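PDB 4BGV: malate dehydrogenase from Picrophilus torridus, which catalyses the reversible, NAD-dependent oxidation of malate to oxaloacetate, a step of the tricarboxylic acid cycle. Local coordinates for residues His263-Pro277 with Ile288-Lys302. Numbering follows the deposited sequence. Where two conformers were deposited one is given.
Sequences HSKTYLVNNLFIGVP and IYDLKFNEDELEAWK
Ile288 lays its CB over one face of the His263 imidazole, 3.8 Å from the ring centroid, while its CG2 turns to Val276 and the Tyr267 ring. A water joins Ile288 N to His263 NE2. The backbone of Tyr289 is used at both ends: its N donates to Pro277 O, and its O takes a very short bond, 2.5 Å, from Tyr267 OH at the edge of the phenol ring. Asp290 then reaches back, its OD1 accepting from His263 ND1 on the syn side at 2.7 Å, nearly straight and in the imidazole plane; the carboxylate would probably favour a protonated imidazole. Leu291 N donates to Tyr267 OH (3.1 Å), so this hydroxyl is gripped twice, while its ring is sandwiched between Val276 CG1 over one face and Thr266 CG2 over the other. Phe293 sets CZ 3.7 Å from Tyr267 CE1, the two ring planes 83° apart. Beyond Asn294, which forms a capping box with Glu297, helix 295-321 brings in Trp301. Trp301 swings its indole away from its own backbone N (chi1 -176°) to reach the end of helix 262-267, where its NE1 donates to Tyr267 O at 2.9 Å from above the carbonyl plane. Its CH2 end lies against Ile274, Gly275 O and Val276. The aromatic cluster of Tyr267, Phe293 and Trp301 thus joins helix 262-267 to the long C-terminal helix, beside strand 272-281, in the alpha/beta C-terminal domain of the LDH/MDH superfamily.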
# COMPACT_ATOMS: atom_id res chain seq x y z
N HIS A 263 -7.76 38.01 0.28
CA HIS A 263 -8.70 36.95 -0.09
C HIS A 263 -10.17 37.37 0.04
O HIS A 263 -11.03 36.82 -0.64
CB HIS A 263 -8.42 35.69 0.73
CG HIS A 263 -7.03 35.17 0.56
ND1 HIS A 263 -6.54 34.73 -0.65
CD2 HIS A 263 -6.02 35.02 1.46
CE1 HIS A 263 -5.29 34.33 -0.50
NE2 HIS A 263 -4.95 34.50 0.77
N SER A 264 -10.45 38.33 0.91
CA SER A 264 -11.82 38.80 1.10
C SER A 264 -12.33 39.52 -0.14
O SER A 264 -13.52 39.49 -0.43
CB SER A 264 -11.92 39.72 2.32
OG SER A 264 -11.67 38.99 3.51
N LYS A 265 -11.42 40.16 -0.87
CA LYS A 265 -11.80 40.83 -2.10
C LYS A 265 -12.30 39.83 -3.15
O LYS A 265 -13.17 40.15 -3.95
CB LYS A 265 -10.63 41.67 -2.64
CG LYS A 265 -10.13 42.69 -1.62
CD LYS A 265 -8.83 43.36 -2.05
CE LYS A 265 -9.07 44.50 -3.02
NZ LYS A 265 -7.82 45.27 -3.31
N THR A 266 -11.74 38.62 -3.13
CA THR A 266 -12.16 37.55 -4.04
C THR A 266 -13.40 36.79 -3.57
O THR A 266 -14.32 36.51 -4.36
CB THR A 266 -11.01 36.53 -4.24
OG1 THR A 266 -9.96 37.14 -5.00
CG2 THR A 266 -11.51 35.28 -4.96
N TYR A 267 -13.44 36.44 -2.29
CA TYR A 267 -14.51 35.57 -1.79
C TYR A 267 -15.65 36.30 -1.08
O TYR A 267 -16.59 35.66 -0.63
CB TYR A 267 -13.93 34.43 -0.94
CG TYR A 267 -13.10 33.49 -1.78
CD1 TYR A 267 -13.71 32.67 -2.71
CD2 TYR A 267 -11.71 33.46 -1.67
CE1 TYR A 267 -12.96 31.81 -3.51
CE2 TYR A 267 -10.94 32.59 -2.46
CZ TYR A 267 -11.57 31.78 -3.38
OH TYR A 267 -10.84 30.93 -4.19
N LEU A 268 -15.54 37.62 -0.98
CA LEU A 268 -16.66 38.47 -0.54
C LEU A 268 -17.15 38.16 0.87
O LEU A 268 -18.30 38.44 1.22
CB LEU A 268 -17.83 38.36 -1.53
CG LEU A 268 -17.44 38.40 -3.01
CD1 LEU A 268 -18.68 38.33 -3.88
CD2 LEU A 268 -16.64 39.65 -3.32
N VAL A 269 -16.27 37.58 1.67
CA VAL A 269 -16.52 37.42 3.10
C VAL A 269 -15.27 37.85 3.83
O VAL A 269 -14.16 37.78 3.28
CB VAL A 269 -16.79 35.95 3.51
CG1 VAL A 269 -18.16 35.52 3.07
CG2 VAL A 269 -15.72 35.01 2.94
N ASN A 270 -15.45 38.30 5.06
CA ASN A 270 -14.28 38.65 5.86
C ASN A 270 -14.37 38.10 7.28
O ASN A 270 -15.41 38.22 7.95
CB ASN A 270 -14.08 40.17 5.88
CG ASN A 270 -12.78 40.57 6.54
OD1 ASN A 270 -11.69 40.21 6.07
ND2 ASN A 270 -12.88 41.33 7.63
N ASN A 271 -13.27 37.51 7.72
CA ASN A 271 -13.15 36.94 9.06
C ASN A 271 -14.18 35.86 9.35
O ASN A 271 -14.71 35.80 10.46
CB ASN A 271 -13.22 38.03 10.12
CG ASN A 271 -12.28 39.16 9.83
OD1 ASN A 271 -12.66 40.33 9.88
ND2 ASN A 271 -11.04 38.82 9.50
N LEU A 272 -14.46 35.04 8.35
CA LEU A 272 -15.34 33.87 8.46
C LEU A 272 -14.66 32.69 7.80
O LEU A 272 -13.71 32.88 7.02
CB LEU A 272 -16.67 34.14 7.75
CG LEU A 272 -17.55 35.25 8.33
CD1 LEU A 272 -18.88 35.27 7.63
CD2 LEU A 272 -17.70 35.03 9.82
N PHE A 273 -15.12 31.48 8.10
CA PHE A 273 -14.68 30.26 7.40
C PHE A 273 -15.64 29.91 6.27
O PHE A 273 -16.85 29.94 6.45
CB PHE A 273 -14.61 29.08 8.36
CG PHE A 273 -13.43 29.09 9.29
CD1 PHE A 273 -13.39 29.96 10.37
CD2 PHE A 273 -12.38 28.19 9.12
CE1 PHE A 273 -12.31 29.96 11.26
CE2 PHE A 273 -11.30 28.17 10.00
CZ PHE A 273 -11.26 29.07 11.06
N ILE A 274 -15.10 29.57 5.09
CA ILE A 274 -15.93 29.09 3.99
C ILE A 274 -15.09 28.18 3.09
O ILE A 274 -13.86 28.29 3.08
CB ILE A 274 -16.59 30.28 3.21
CG1 ILE A 274 -17.76 29.80 2.34
CG2 ILE A 274 -15.54 31.05 2.41
CD1 ILE A 274 -18.70 30.95 1.91
N GLY A 275 -15.73 27.29 2.34
CA GLY A 275 -15.02 26.33 1.51
C GLY A 275 -14.33 26.90 0.28
O GLY A 275 -14.99 27.36 -0.65
N VAL A 276 -13.00 26.88 0.28
CA VAL A 276 -12.21 27.41 -0.83
C VAL A 276 -11.03 26.47 -1.08
O VAL A 276 -10.65 25.70 -0.19
CB VAL A 276 -11.70 28.86 -0.54
CG1 VAL A 276 -12.87 29.85 -0.35
CG2 VAL A 276 -10.78 28.87 0.68
N PRO A 277 -10.42 26.53 -2.28
CA PRO A 277 -9.27 25.65 -2.52
C PRO A 277 -8.06 26.07 -1.69
O PRO A 277 -7.65 27.24 -1.75
CB PRO A 277 -8.95 25.85 -4.01
CG PRO A 277 -10.03 26.68 -4.57
CD PRO A 277 -10.72 27.38 -3.44
N ILE A 288 -4.24 30.04 0.16
CA ILE A 288 -5.59 30.03 -0.35
C ILE A 288 -5.52 30.46 -1.81
O ILE A 288 -4.98 31.52 -2.12
CB ILE A 288 -6.49 31.00 0.42
CG1 ILE A 288 -6.77 30.44 1.83
CG2 ILE A 288 -7.80 31.20 -0.32
CD1 ILE A 288 -7.44 31.43 2.76
N TYR A 289 -6.05 29.64 -2.71
CA TYR A 289 -6.06 30.04 -4.11
C TYR A 289 -7.26 30.94 -4.39
O TYR A 289 -8.37 30.65 -3.97
CB TYR A 289 -6.07 28.81 -5.00
CG TYR A 289 -4.81 27.98 -4.83
CD1 TYR A 289 -4.72 27.01 -3.84
CD2 TYR A 289 -3.69 28.22 -5.62
CE1 TYR A 289 -3.54 26.26 -3.66
CE2 TYR A 289 -2.53 27.49 -5.46
CZ TYR A 289 -2.46 26.50 -4.48
OH TYR A 289 -1.30 25.78 -4.33
N ASP A 290 -7.01 32.06 -5.06
CA ASP A 290 -8.09 32.98 -5.40
C ASP A 290 -8.62 32.66 -6.80
O ASP A 290 -7.91 32.82 -7.78
CB ASP A 290 -7.61 34.43 -5.35
CG ASP A 290 -7.23 34.86 -3.95
OD1 ASP A 290 -7.92 34.43 -2.98
OD2 ASP A 290 -6.24 35.59 -3.81
N LEU A 291 -9.86 32.20 -6.87
CA LEU A 291 -10.47 31.84 -8.14
C LEU A 291 -11.07 33.03 -8.88
O LEU A 291 -11.47 34.01 -8.26
CB LEU A 291 -11.57 30.80 -7.92
CG LEU A 291 -11.15 29.50 -7.24
CD1 LEU A 291 -12.38 28.65 -6.96
CD2 LEU A 291 -10.16 28.74 -8.12
N LYS A 292 -11.13 32.91 -10.20
CA LYS A 292 -11.93 33.80 -11.03
C LYS A 292 -13.28 33.14 -11.25
O LYS A 292 -13.34 32.02 -11.74
CB LYS A 292 -11.25 34.01 -12.38
CG LYS A 292 -9.77 34.35 -12.32
CD LYS A 292 -9.29 34.84 -13.68
CE LYS A 292 -7.88 34.41 -13.99
NZ LYS A 292 -7.86 33.39 -15.08
N PHE A 293 -14.36 33.82 -10.90
CA PHE A 293 -15.70 33.26 -11.06
C PHE A 293 -16.31 33.72 -12.39
O PHE A 293 -16.20 34.89 -12.75
CB PHE A 293 -16.64 33.74 -9.94
CG PHE A 293 -16.25 33.29 -8.55
CD1 PHE A 293 -15.27 33.95 -7.83
CD2 PHE A 293 -16.90 32.21 -7.95
CE1 PHE A 293 -14.93 33.53 -6.54
CE2 PHE A 293 -16.57 31.79 -6.67
CZ PHE A 293 -15.59 32.45 -5.96
N ASN A 294 -16.96 32.81 -13.10
CA ASN A 294 -17.85 33.25 -14.17
C ASN A 294 -19.19 33.70 -13.56
O ASN A 294 -19.39 33.56 -12.36
CB ASN A 294 -18.00 32.19 -15.30
CG ASN A 294 -18.81 30.96 -14.88
OD1 ASN A 294 -19.53 30.97 -13.88
ND2 ASN A 294 -18.71 29.89 -15.68
N GLU A 295 -20.10 34.21 -14.37
CA GLU A 295 -21.33 34.78 -13.83
C GLU A 295 -22.21 33.77 -13.10
O GLU A 295 -22.77 34.08 -12.04
CB GLU A 295 -22.11 35.52 -14.92
CG GLU A 295 -23.60 35.73 -14.62
CD GLU A 295 -23.86 36.54 -13.36
OE1 GLU A 295 -22.93 37.18 -12.83
OE2 GLU A 295 -25.02 36.53 -12.89
N ASP A 296 -22.32 32.56 -13.63
CA ASP A 296 -23.13 31.53 -12.97
C ASP A 296 -22.54 31.15 -11.61
O ASP A 296 -23.26 31.06 -10.61
CB ASP A 296 -23.26 30.28 -13.84
CG ASP A 296 -24.31 30.41 -14.91
OD1 ASP A 296 -25.18 31.30 -14.77
OD2 ASP A 296 -24.28 29.63 -15.88
N GLU A 297 -21.23 30.96 -11.59
CA GLU A 297 -20.54 30.56 -10.36
C GLU A 297 -20.62 31.67 -9.32
O GLU A 297 -20.78 31.40 -8.13
CB GLU A 297 -19.09 30.20 -10.66
CG GLU A 297 -18.95 29.00 -11.59
CD GLU A 297 -17.65 29.00 -12.39
OE1 GLU A 297 -16.87 29.98 -12.29
OE2 GLU A 297 -17.44 28.04 -13.16
N LEU A 298 -20.52 32.92 -9.78
CA LEU A 298 -20.58 34.07 -8.90
C LEU A 298 -21.93 34.16 -8.19
O LEU A 298 -21.98 34.38 -6.98
CB LEU A 298 -20.37 35.37 -9.71
CG LEU A 298 -20.38 36.63 -8.84
CD1 LEU A 298 -19.22 36.63 -7.86
CD2 LEU A 298 -20.39 37.88 -9.71
N GLU A 299 -23.02 33.99 -8.94
CA GLU A 299 -24.38 33.99 -8.39
C GLU A 299 -24.53 32.93 -7.32
O GLU A 299 -25.08 33.14 -6.24
CB GLU A 299 -25.39 33.66 -9.50
CG GLU A 299 -25.58 34.73 -10.54
CD GLU A 299 -26.50 34.29 -11.68
OE1 GLU A 299 -26.42 33.12 -12.11
OE2 GLU A 299 -27.31 35.12 -12.15
N ALA A 300 -24.07 31.73 -7.67
CA ALA A 300 -24.15 30.60 -6.75
C ALA A 300 -23.30 30.85 -5.51
O ALA A 300 -23.70 30.52 -4.40
CB ALA A 300 -23.71 29.32 -7.45
N TRP A 301 -22.12 31.44 -5.71
CA TRP A 301 -21.25 31.76 -4.59
C TRP A 301 -21.90 32.75 -3.62
O TRP A 301 -21.84 32.57 -2.40
CB TRP A 301 -19.90 32.29 -5.07
CG TRP A 301 -18.93 32.56 -3.94
CD1 TRP A 301 -18.55 33.77 -3.46
CD2 TRP A 301 -18.25 31.58 -3.15
NE1 TRP A 301 -17.65 33.61 -2.42
CE2 TRP A 301 -17.46 32.27 -2.21
CE3 TRP A 301 -18.24 30.18 -3.13
CZ2 TRP A 301 -16.66 31.62 -1.27
CZ3 TRP A 301 -17.43 29.53 -2.20
CH2 TRP A 301 -16.66 30.25 -1.28
N LYS A 302 -22.53 33.79 -4.16
CA LYS A 302 -23.13 34.82 -3.32
C LYS A 302 -24.21 34.24 -2.41
O LYS A 302 -24.35 34.66 -1.26
CB LYS A 302 -23.66 35.97 -4.17
CG LYS A 302 -22.55 36.92 -4.60
CD LYS A 302 -23.04 38.01 -5.54
CE LYS A 302 -21.86 38.77 -6.13
NZ LYS A 302 -22.28 39.92 -6.98
O HOH W 1 -2.65 32.46 0.53
O HOH W 2 -10.07 36.47 -8.02